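Local coordinates for protein cell-binding factor 2 (Campylobacter jejuni, PDB 3RFW) that probably catalyses the cis-trans isomerisation of peptidyl-proline bonds and acts as a SurA-like chaperone, built from a parvulin-type isomerase domain and a helical chaperone part, at residues 84-89 and 230-235; 107-112 and 212-217; 116-121 and 143-148. One frame throughout, in Å; residues are numbered along the deposited sequence.

Interaction 1: 84-89 and 230-235; sequences KILNTI and EEFKKV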
loop_
_atom_site.group_PDB
_atom_site.type_symbol
_atom_site.label_atom_id
_atom_site.label_comp_id
_atom_site.label_asym_id
_atom_site.label_seq_id
_atom_site.Cartn_x
_atom_site.Cartn_y
_atom_site.Cartn_z
ATOM N N LYS A 84 21.240 -14.808 18.618
ATOM C CA LYS A 84 22.467 -15.601 18.677
ATOM C C LYS A 84 22.425 -16.787 17.681
ATOM O O LYS A 84 23.405 -17.072 17.007
ATOM C CB LYS A 84 22.763 -16.113 20.085
ATOM C CG LYS A 84 22.756 -15.045 21.177
ATOM C CD LYS A 84 23.921 -14.108 21.014
ATOM C CE LYS A 84 24.187 -13.398 22.328
ATOM N NZ LYS A 84 25.420 -12.578 22.238
ATOM N N ILE A 85 21.271 -17.436 17.551
ATOM C CA ILE A 85 21.120 -18.491 16.546
ATOM C C ILE A 85 21.259 -17.955 15.122
ATOM O O ILE A 85 22.051 -18.461 14.349
ATOM C CB ILE A 85 19.818 -19.248 16.736
ATOM C CG1 ILE A 85 19.862 -19.978 18.077
ATOM C CG2 ILE A 85 19.586 -20.227 15.581
ATOM C CD1 ILE A 85 18.547 -20.602 18.480
ATOM N N LEU A 86 20.565 -16.868 14.807
ATOM C CA LEU A 86 20.721 -16.236 13.491
ATOM C C LEU A 86 22.188 -15.933 13.148
ATOM O O LEU A 86 22.609 -16.086 12.000
ATOM C CB LEU A 86 19.863 -14.977 13.358
ATOM C CG LEU A 86 19.848 -14.323 11.972
ATOM C CD1 LEU A 86 19.294 -15.291 10.882
ATOM C CD2 LEU A 86 19.060 -13.016 12.015
ATOM N N ASN A 87 22.985 -15.591 14.151
ATOM C CA ASN A 87 24.388 -15.245 13.900
ATOM C C ASN A 87 25.288 -16.445 13.581
ATOM O O ASN A 87 26.437 -16.264 13.173
ATOM C CB ASN A 87 24.991 -14.462 15.072
ATOM C CG ASN A 87 24.472 -13.040 15.159
ATOM O OD1 ASN A 87 24.431 -12.449 16.248
ATOM N ND2 ASN A 87 24.030 -12.497 14.030
ATOM N N THR A 88 24.802 -17.664 13.812
ATOM C CA THR A 88 25.579 -18.845 13.421
ATOM C C THR A 88 25.278 -19.331 11.991
ATOM O O THR A 88 25.712 -20.416 11.616
ATOM C CB THR A 88 25.336 -20.032 14.364
ATOM O OG1 THR A 88 24.029 -20.561 14.128
ATOM C CG2 THR A 88 25.500 -19.630 15.842
ATOM N N ILE A 89 24.417 -18.621 11.259
ATOM C CA ILE A 89 23.971 -19.100 9.948
ATOM C C ILE A 89 24.810 -18.492 8.834
ATOM O O ILE A 89 24.916 -17.277 8.722
ATOM C CB ILE A 89 22.477 -18.841 9.687
ATOM C CG1 ILE A 89 21.643 -19.095 10.953
ATOM C CG2 ILE A 89 21.983 -19.709 8.534
ATOM C CD1 ILE A 89 21.189 -20.559 11.155
ATOM N N GLU A 230 15.726 -20.065 5.046
ATOM C CA GLU A 230 15.309 -21.460 5.181
ATOM C C GLU A 230 16.178 -22.195 6.206
ATOM O O GLU A 230 15.694 -23.042 6.955
ATOM C CB GLU A 230 15.399 -22.185 3.837
ATOM C CG GLU A 230 14.467 -21.636 2.766
ATOM C CD GLU A 230 13.016 -22.028 3.022
ATOM O OE1 GLU A 230 12.782 -23.212 3.381
ATOM O OE2 GLU A 230 12.127 -21.141 2.922
ATOM N N GLU A 231 17.479 -21.958 6.132
ATOM C CA GLU A 231 18.416 -22.558 7.060
ATOM C C GLU A 231 18.126 -22.072 8.485
ATOM O O GLU A 231 18.044 -22.872 9.402
ATOM C CB GLU A 231 19.861 -22.243 6.644
ATOM C CG GLU A 231 20.974 -22.776 7.594
ATOM C CD GLU A 231 21.035 -24.313 7.696
ATOM O OE1 GLU A 231 20.332 -25.002 6.915
ATOM O OE2 GLU A 231 21.731 -24.829 8.620
ATOM N N PHE A 232 17.882 -20.775 8.641
ATOM C CA PHE A 232 17.527 -20.214 9.945
ATOM C C PHE A 232 16.310 -20.892 10.560
ATOM O O PHE A 232 16.340 -21.295 11.720
ATOM C CB PHE A 232 17.280 -18.707 9.839
ATOM C CG PHE A 232 16.881 -18.063 11.136
ATOM C CD1 PHE A 232 17.696 -18.166 12.256
ATOM C CD2 PHE A 232 15.724 -17.295 11.218
ATOM C CE1 PHE A 232 17.361 -17.553 13.446
ATOM C CE2 PHE A 232 15.372 -16.683 12.404
ATOM C CZ PHE A 232 16.201 -16.819 13.532
ATOM N N LYS A 233 15.284 -21.102 9.747
ATOM C CA LYS A 233 14.081 -21.750 10.210
ATOM C C LYS A 233 14.308 -23.194 10.614
ATOM O O LYS A 233 13.676 -23.698 11.551
ATOM C CB LYS A 233 13.007 -21.707 9.128
ATOM C CG LYS A 233 12.280 -20.381 9.027
ATOM C CD LYS A 233 11.246 -20.419 7.875
ATOM N N LYS A 234 15.148 -23.880 9.855
ATOM C CA LYS A 234 15.499 -25.259 10.157
ATOM C C LYS A 234 16.246 -25.344 11.484
ATOM O O LYS A 234 15.960 -26.199 12.307
ATOM C CB LYS A 234 16.390 -25.832 9.053
ATOM C CG LYS A 234 16.750 -27.296 9.242
ATOM C CD LYS A 234 17.794 -27.723 8.200
ATOM C CE LYS A 234 18.483 -29.029 8.586
ATOM N NZ LYS A 234 19.346 -29.531 7.478
ATOM N N VAL A 235 17.236 -24.482 11.663
ATOM C CA VAL A 235 18.002 -24.486 12.898
ATOM C C VAL A 235 17.151 -24.096 14.117
ATOM O O VAL A 235 17.275 -24.711 15.162
ATOM C CB VAL A 235 19.216 -23.580 12.798
ATOM C CG1 VAL A 235 19.959 -23.528 14.147
ATOM C CG2 VAL A 235 20.133 -24.086 11.664
#

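Interaction 2: 107-112 and 212-217; sequences YVKPAR and GQIKFD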
loop_
_atom_site.group_PDB
_atom_site.type_symbol
_atom_site.label_atom_id
_atom_site.label_comp_id
_atom_site.label_asym_id
_atom_site.label_seq_id
_atom_site.Cartn_x
_atom_site.Cartn_y
_atom_site.Cartn_z
ATOM N N TYR A 107 14.962 -19.633 -13.834
ATOM C CA TYR A 107 15.429 -18.242 -13.821
ATOM C C TYR A 107 15.468 -17.631 -15.233
ATOM O O TYR A 107 16.534 -17.282 -15.754
ATOM C CB TYR A 107 16.799 -18.138 -13.141
ATOM C CG TYR A 107 16.701 -18.202 -11.635
ATOM C CD1 TYR A 107 16.064 -17.188 -10.930
ATOM C CD2 TYR A 107 17.129 -19.331 -10.926
ATOM C CE1 TYR A 107 15.901 -17.255 -9.553
ATOM C CE2 TYR A 107 16.972 -19.412 -9.537
ATOM C CZ TYR A 107 16.345 -18.365 -8.861
ATOM O OH TYR A 107 16.141 -18.410 -7.499
ATOM N N VAL A 108 14.296 -17.528 -15.846
ATOM C CA VAL A 108 14.178 -17.034 -17.201
ATOM C C VAL A 108 13.097 -15.955 -17.275
ATOM O O VAL A 108 12.102 -16.018 -16.553
ATOM C CB VAL A 108 13.804 -18.176 -18.174
ATOM C CG1 VAL A 108 14.953 -19.111 -18.356
ATOM C CG2 VAL A 108 12.593 -18.935 -17.676
ATOM N N LYS A 109 13.250 -15.010 -18.197
ATOM C CA LYS A 109 12.137 -14.140 -18.594
ATOM C C LYS A 109 11.415 -14.751 -19.782
ATOM O O LYS A 109 12.044 -15.106 -20.779
ATOM C CB LYS A 109 12.650 -12.751 -18.966
ATOM C CG LYS A 109 13.674 -12.206 -17.991
ATOM C CD LYS A 109 13.821 -10.691 -18.099
ATOM C CE LYS A 109 14.922 -10.185 -17.168
ATOM N NZ LYS A 109 16.249 -10.786 -17.503
ATOM N N PRO A 110 10.089 -14.896 -19.677
ATOM C CA PRO A 110 9.337 -15.653 -20.664
ATOM C C PRO A 110 9.186 -14.872 -21.956
ATOM O O PRO A 110 9.394 -13.659 -21.981
ATOM C CB PRO A 110 7.982 -15.840 -19.994
ATOM C CG PRO A 110 7.852 -14.650 -19.112
ATOM C CD PRO A 110 9.233 -14.424 -18.575
ATOM N N ALA A 111 8.913 -15.580 -23.041
ATOM C CA ALA A 111 8.827 -14.958 -24.357
ATOM C C ALA A 111 7.569 -14.103 -24.399
ATOM O O ALA A 111 6.528 -14.504 -23.881
ATOM C CB ALA A 111 8.782 -16.023 -25.431
ATOM N N ARG A 112 7.659 -12.927 -25.004
ATOM C CA ARG A 112 6.496 -12.057 -25.115
ATOM C C ARG A 112 6.265 -11.666 -26.574
ATOM O O ARG A 112 7.210 -11.591 -27.373
ATOM C CB ARG A 112 6.696 -10.789 -24.282
ATOM C CG ARG A 112 6.563 -10.987 -22.776
ATOM C CD ARG A 112 7.502 -10.064 -21.984
ATOM N NE ARG A 112 6.973 -8.708 -21.786
ATOM C CZ ARG A 112 7.615 -7.593 -22.139
ATOM N NH1 ARG A 112 8.793 -7.668 -22.747
ATOM N NH2 ARG A 112 7.081 -6.400 -21.895
ATOM N N GLY A 212 14.380 -14.969 -22.226
ATOM C CA GLY A 212 15.710 -14.530 -21.805
ATOM C C GLY A 212 16.181 -15.259 -20.555
ATOM O O GLY A 212 15.373 -15.614 -19.697
ATOM N N GLN A 213 17.465 -15.581 -20.511
ATOM C CA GLN A 213 18.070 -16.223 -19.355
ATOM C C GLN A 213 18.497 -15.176 -18.336
ATOM O O GLN A 213 19.310 -14.308 -18.635
ATOM C CB GLN A 213 19.283 -17.040 -19.787
ATOM C CG GLN A 213 20.038 -17.738 -18.629
ATOM C CD GLN A 213 19.239 -18.885 -18.031
ATOM O OE1 GLN A 213 18.795 -19.793 -18.749
ATOM N NE2 GLN A 213 18.969 -18.799 -16.729
ATOM N N ILE A 214 17.986 -15.280 -17.115
ATOM C CA ILE A 214 18.539 -14.490 -16.012
ATOM C C ILE A 214 19.876 -15.032 -15.531
ATOM O O ILE A 214 20.052 -16.247 -15.379
ATOM C CB ILE A 214 17.508 -14.368 -14.852
ATOM C CG1 ILE A 214 16.203 -13.773 -15.393
ATOM C CG2 ILE A 214 18.060 -13.502 -13.732
ATOM C CD1 ILE A 214 14.978 -13.945 -14.491
ATOM N N LYS A 215 20.851 -14.144 -15.385
ATOM C CA LYS A 215 22.210 -14.521 -14.996
ATOM C C LYS A 215 22.365 -14.649 -13.477
ATOM O O LYS A 215 21.720 -13.927 -12.720
ATOM C CB LYS A 215 23.228 -13.489 -15.509
ATOM C CG LYS A 215 23.758 -13.750 -16.944
ATOM C CD LYS A 215 24.439 -12.513 -17.546
ATOM C CE LYS A 215 24.653 -12.666 -19.064
ATOM N NZ LYS A 215 25.909 -11.998 -19.554
ATOM N N PHE A 216 23.330 -15.471 -13.063
ATOM C CA PHE A 216 23.609 -15.740 -11.663
ATOM C C PHE A 216 23.825 -14.447 -10.880
ATOM O O PHE A 216 23.236 -14.251 -9.818
ATOM C CB PHE A 216 24.830 -16.657 -11.532
ATOM C CG PHE A 216 25.222 -16.976 -10.093
ATOM C CD1 PHE A 216 24.324 -17.593 -9.233
ATOM C CD2 PHE A 216 26.519 -16.736 -9.641
ATOM C CE1 PHE A 216 24.696 -17.955 -7.944
ATOM C CE2 PHE A 216 26.898 -17.073 -8.345
ATOM C CZ PHE A 216 25.974 -17.682 -7.491
ATOM N N ASP A 217 24.633 -13.546 -11.424
ATOM C CA ASP A 217 24.903 -12.279 -10.745
ATOM C C ASP A 217 23.662 -11.426 -10.473
ATOM O O ASP A 217 23.635 -10.639 -9.540
ATOM C CB ASP A 217 25.974 -11.475 -11.485
ATOM C CG ASP A 217 27.384 -11.916 -11.113
ATOM O OD1 ASP A 217 28.226 -11.042 -10.816
ATOM O OD2 ASP A 217 27.619 -13.141 -11.021
HETATM O O HOH W 1 17.446 -12.417 -19.711
#

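Interaction 3: 116-121 and 143-148; sequences KHILVA and AKFSEL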
loop_
_atom_site.group_PDB
_atom_site.type_symbol
_atom_site.label_atom_id
_atom_site.label_comp_id
_atom_site.label_asym_id
_atom_site.label_seq_id
_atom_site.Cartn_x
_atom_site.Cartn_y
_atom_site.Cartn_z
ATOM N N LYS A 116 -1.557 -6.396 -32.345
ATOM C CA LYS A 116 -2.942 -5.949 -32.451
ATOM C C LYS A 116 -3.808 -7.054 -33.041
ATOM O O LYS A 116 -3.305 -7.916 -33.748
ATOM C CB LYS A 116 -3.027 -4.689 -33.338
ATOM C CG LYS A 116 -2.424 -3.428 -32.685
ATOM C CD LYS A 116 -2.525 -2.224 -33.597
ATOM C CE LYS A 116 -1.455 -1.189 -33.276
ATOM N NZ LYS A 116 -1.513 -0.060 -34.240
ATOM N N HIS A 117 -5.117 -6.990 -32.810
ATOM C CA HIS A 117 -6.048 -7.879 -33.505
ATOM C C HIS A 117 -7.366 -7.233 -33.956
ATOM O O HIS A 117 -7.709 -6.125 -33.527
ATOM C CB HIS A 117 -6.277 -9.176 -32.713
ATOM C CG HIS A 117 -7.439 -9.129 -31.772
ATOM N ND1 HIS A 117 -7.643 -8.089 -30.887
ATOM C CD2 HIS A 117 -8.415 -10.035 -31.521
ATOM C CE1 HIS A 117 -8.710 -8.345 -30.149
ATOM N NE2 HIS A 117 -9.186 -9.528 -30.501
ATOM N N ILE A 118 -8.036 -7.889 -34.902
ATOM C CA ILE A 118 -9.400 -7.537 -35.317
ATOM C C ILE A 118 -10.286 -8.761 -35.135
ATOM O O ILE A 118 -9.935 -9.837 -35.578
ATOM C CB ILE A 118 -9.432 -7.133 -36.812
ATOM C CG1 ILE A 118 -8.694 -5.813 -37.022
ATOM C CG2 ILE A 118 -10.860 -7.060 -37.324
ATOM C CD1 ILE A 118 -8.507 -5.447 -38.469
ATOM N N LEU A 119 -11.424 -8.610 -34.471
ATOM C CA LEU A 119 -12.302 -9.752 -34.238
ATOM C C LEU A 119 -13.606 -9.579 -35.005
ATOM O O LEU A 119 -14.160 -8.482 -35.070
ATOM C CB LEU A 119 -12.558 -9.963 -32.733
ATOM C CG LEU A 119 -13.629 -10.975 -32.281
ATOM C CD1 LEU A 119 -13.291 -12.381 -32.765
ATOM C CD2 LEU A 119 -13.768 -10.982 -30.755
ATOM N N VAL A 120 -14.062 -10.655 -35.630
ATOM C CA VAL A 120 -15.296 -10.648 -36.380
ATOM C C VAL A 120 -15.918 -12.025 -36.226
ATOM O O VAL A 120 -15.269 -12.949 -35.728
ATOM C CB VAL A 120 -15.044 -10.385 -37.881
ATOM C CG1 VAL A 120 -14.531 -8.953 -38.105
ATOM C CG2 VAL A 120 -14.072 -11.426 -38.455
ATOM N N ALA A 121 -17.162 -12.169 -36.669
ATOM C CA ALA A 121 -18.000 -13.254 -36.176
ATOM C C ALA A 121 -17.945 -14.419 -37.147
ATOM O O ALA A 121 -18.340 -15.540 -36.820
ATOM C CB ALA A 121 -19.459 -12.764 -35.985
ATOM N N ALA A 143 -1.203 1.400 -39.837
ATOM C CA ALA A 143 -2.267 2.425 -39.869
ATOM C C ALA A 143 -3.588 1.880 -40.421
ATOM O O ALA A 143 -4.646 2.025 -39.792
ATOM C CB ALA A 143 -1.817 3.647 -40.667
ATOM N N LYS A 144 -3.515 1.237 -41.585
ATOM C CA LYS A 144 -4.679 0.604 -42.178
ATOM C C LYS A 144 -5.287 -0.468 -41.292
ATOM O O LYS A 144 -6.501 -0.539 -41.170
ATOM C CB LYS A 144 -4.362 0.054 -43.565
ATOM C CG LYS A 144 -5.010 0.852 -44.701
ATOM N N PHE A 145 -4.451 -1.271 -40.637
ATOM C CA PHE A 145 -4.970 -2.270 -39.687
ATOM C C PHE A 145 -5.838 -1.633 -38.600
ATOM O O PHE A 145 -6.984 -2.043 -38.380
ATOM C CB PHE A 145 -3.834 -3.083 -39.029
ATOM C CG PHE A 145 -4.316 -4.319 -38.280
ATOM C CD1 PHE A 145 -4.457 -5.535 -38.928
ATOM C CD2 PHE A 145 -4.649 -4.253 -36.936
ATOM C CE1 PHE A 145 -4.911 -6.681 -38.238
ATOM C CE2 PHE A 145 -5.099 -5.385 -36.241
ATOM C CZ PHE A 145 -5.232 -6.592 -36.892
ATOM N N SER A 146 -5.233 -0.718 -37.848
ATOM C CA SER A 146 -5.899 -0.035 -36.741
ATOM C C SER A 146 -7.204 0.650 -37.182
ATOM O O SER A 146 -8.211 0.608 -36.464
ATOM C CB SER A 146 -4.958 0.993 -36.113
ATOM O OG SER A 146 -3.739 0.399 -35.696
ATOM N N GLU A 147 -7.181 1.273 -38.359
ATOM C CA GLU A 147 -8.391 1.861 -38.932
ATOM C C GLU A 147 -9.460 0.807 -39.204
ATOM O O GLU A 147 -10.651 1.060 -38.992
ATOM C CB GLU A 147 -8.080 2.651 -40.215
ATOM N N LEU A 148 -9.047 -0.372 -39.661
ATOM C CA LEU A 148 -9.996 -1.462 -39.888
ATOM C C LEU A 148 -10.544 -2.017 -38.575
ATOM O O LEU A 148 -11.667 -2.518 -38.525
ATOM C CB LEU A 148 -9.355 -2.584 -40.714
ATOM C CG LEU A 148 -9.209 -2.351 -42.227
ATOM C CD1 LEU A 148 -8.868 -3.671 -42.956
ATOM C CD2 LEU A 148 -10.480 -1.731 -42.801
#

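Interaction 1: 84-89 and 230-235
Phe232 and Leu86 make the close part of this contact. Methyl CD1 of Leu86 sits over one face of the Phe232 ring, 3.8 Å from its centroid and shifted toward the rim, in a CH-pi contact; the two side chains cross at about a right angle. A chi1 of 179° carries the Phe232 ring off helix 216-246 against Leu86 of helix 63-86, and Phe232 CE1 comes to 3.5 Å from Leu86 N. Beside it, Ile89 and Val235 reach toward each other tip to tip, Ile89 CD1 lying 3.7 Å from Val235 CG2, while Ile85 CG2 rests 3.6 Å from Val235 CG1. Ile89, just past the helix, is the buried residue here; its CG2 packs 3.4 Å from the aliphatic CG of Glu231.

The other side is looser. Asn87 points away from the partner helix, and Lys84 turns to a salt bridge with Asp62 of the second subunit. Thr88 folds back on its own chain: OG1 (2.9 Å) and N both donate to Ile85 O, tying down the turn carrying Ile89. No hydrogen bond crosses, so helix 63-86 and its following turn meet helix 216-246 by shape rather than directed bonds.

Interaction 2: 107-112 and 212-217
Ile214 lies against the backbone of Tyr107 where strand 108-120 begins and strand 199-213 ends, antiparallel neighbours in the parvulin-type domain, at the junction with helices 93-103 and 216-246. Val108 and Gln213 form a non-hydrogen-bonded pair, and Lys109 and Gly212 a hydrogen-bonded one, in which each N donates to the other's O. Past this ladder a third backbone bond runs from Ile214 N to Tyr107 O at 2.8 Å, the donor tilted 24° from the carbonyl plane.

Val108 and Gln213 put their side chains on one face of this ribbon and Lys109 on the other. Ile214, just past the strand, lies beside the Lys109 chain, which crosses it at about a right angle, with Lys109 CG 3.9 Å from Ile214 CG1. Ile214 CB is 3.2 Å from Tyr107 O, and Ile214 CD1 is 3.9 Å from Val108 N. The Tyr107 ring itself leads away from Ile214 toward Phe99, Val219 and Ile223. On the face of Val108 and Gln213 the two pass at a slant, and Val108 CG1 comes 3.9 Å from Gln213 OE1. A bend at chi2 (70°) turns the Gln213 amide forward along its own chain, where NE2 donates to Ile214 O, a partner lying almost in the amide plane; NE2 also bonds Lys104 O just ahead of the first strand.

Lys109 has a bend of its own at chi4, and NZ donates to a water at 3.0 Å; the same water gives a weak hydrogen bond to Gln213 O, at 2.9 Å from that oxygen.

Interaction 3: 116-121 and 143-148
A chi1 of -167° sets CG of Phe145 anti to its backbone N and sends the ring off helix 138-152 toward the strand, while a chi1 of -68° and an extended chi2 carry Ile118 from the opposite direction to meet it. Ile118 CD1 ends over the centre of one face of the Phe145 ring, 3.8 Å from the centroid, in a CH-pi contact; CG1 of the same branch of Ile118 is 3.6 Å from Phe145 CZ. The ring edge is turned to the strand backbone, with His117 CA near its plane. Lys116 CB approaches Phe145 CE2 obliquely at 3.6 Å, and beyond Phe145 the methyl Ile118 CD1 also reaches Leu148 CB, at 3.7 Å.

This is a helix laid on a face of the four-stranded antiparallel sheet of the parvulin-type PPIase domain. Strand 116-120 and helix 143-148 have axes 8.6 Å apart at an angle of 37°. Val202 and Leu204 of the neighbouring strand, with Leu133 of helix 123-133, add to the setting of Phe145, whereas His117 points away from the helix and packs with His201 and Phe177.

On the Lys116 side of the ring the contact becomes polar. Lys116 runs out extended beyond CG, and Lys116 NZ donates to Ser146 OG at 2.7 Å. The same ammonium forms a salt bridge with Asp142, one turn earlier on the helix, and Ser146 OG is in turn hydrogen-bonded to Asp142 O.

In the fold
The three contacts are strung along an elongated chain. Interaction 1 encloses the other two in sequence: 107-112 and 212-217 come between its segments, and 116-121 and 143-148 between those. Interactions 1 and 2, with centres 30 Å apart, both use helix 216-246. Interactions 2 and 3, with centres 33 Å apart, share strand 108-120 and its sheet. Interactions 1 and 3 lie 58 Å apart between centres, on opposite sides of the chain's centre. The isomerase domain is thus an insertion within the helical part: interaction 3 lies within it, interaction 2 pairs its entering and leaving strands, and interaction 1 brings helix 63-86, from ahead of the domain, to helix 216-246, which follows it.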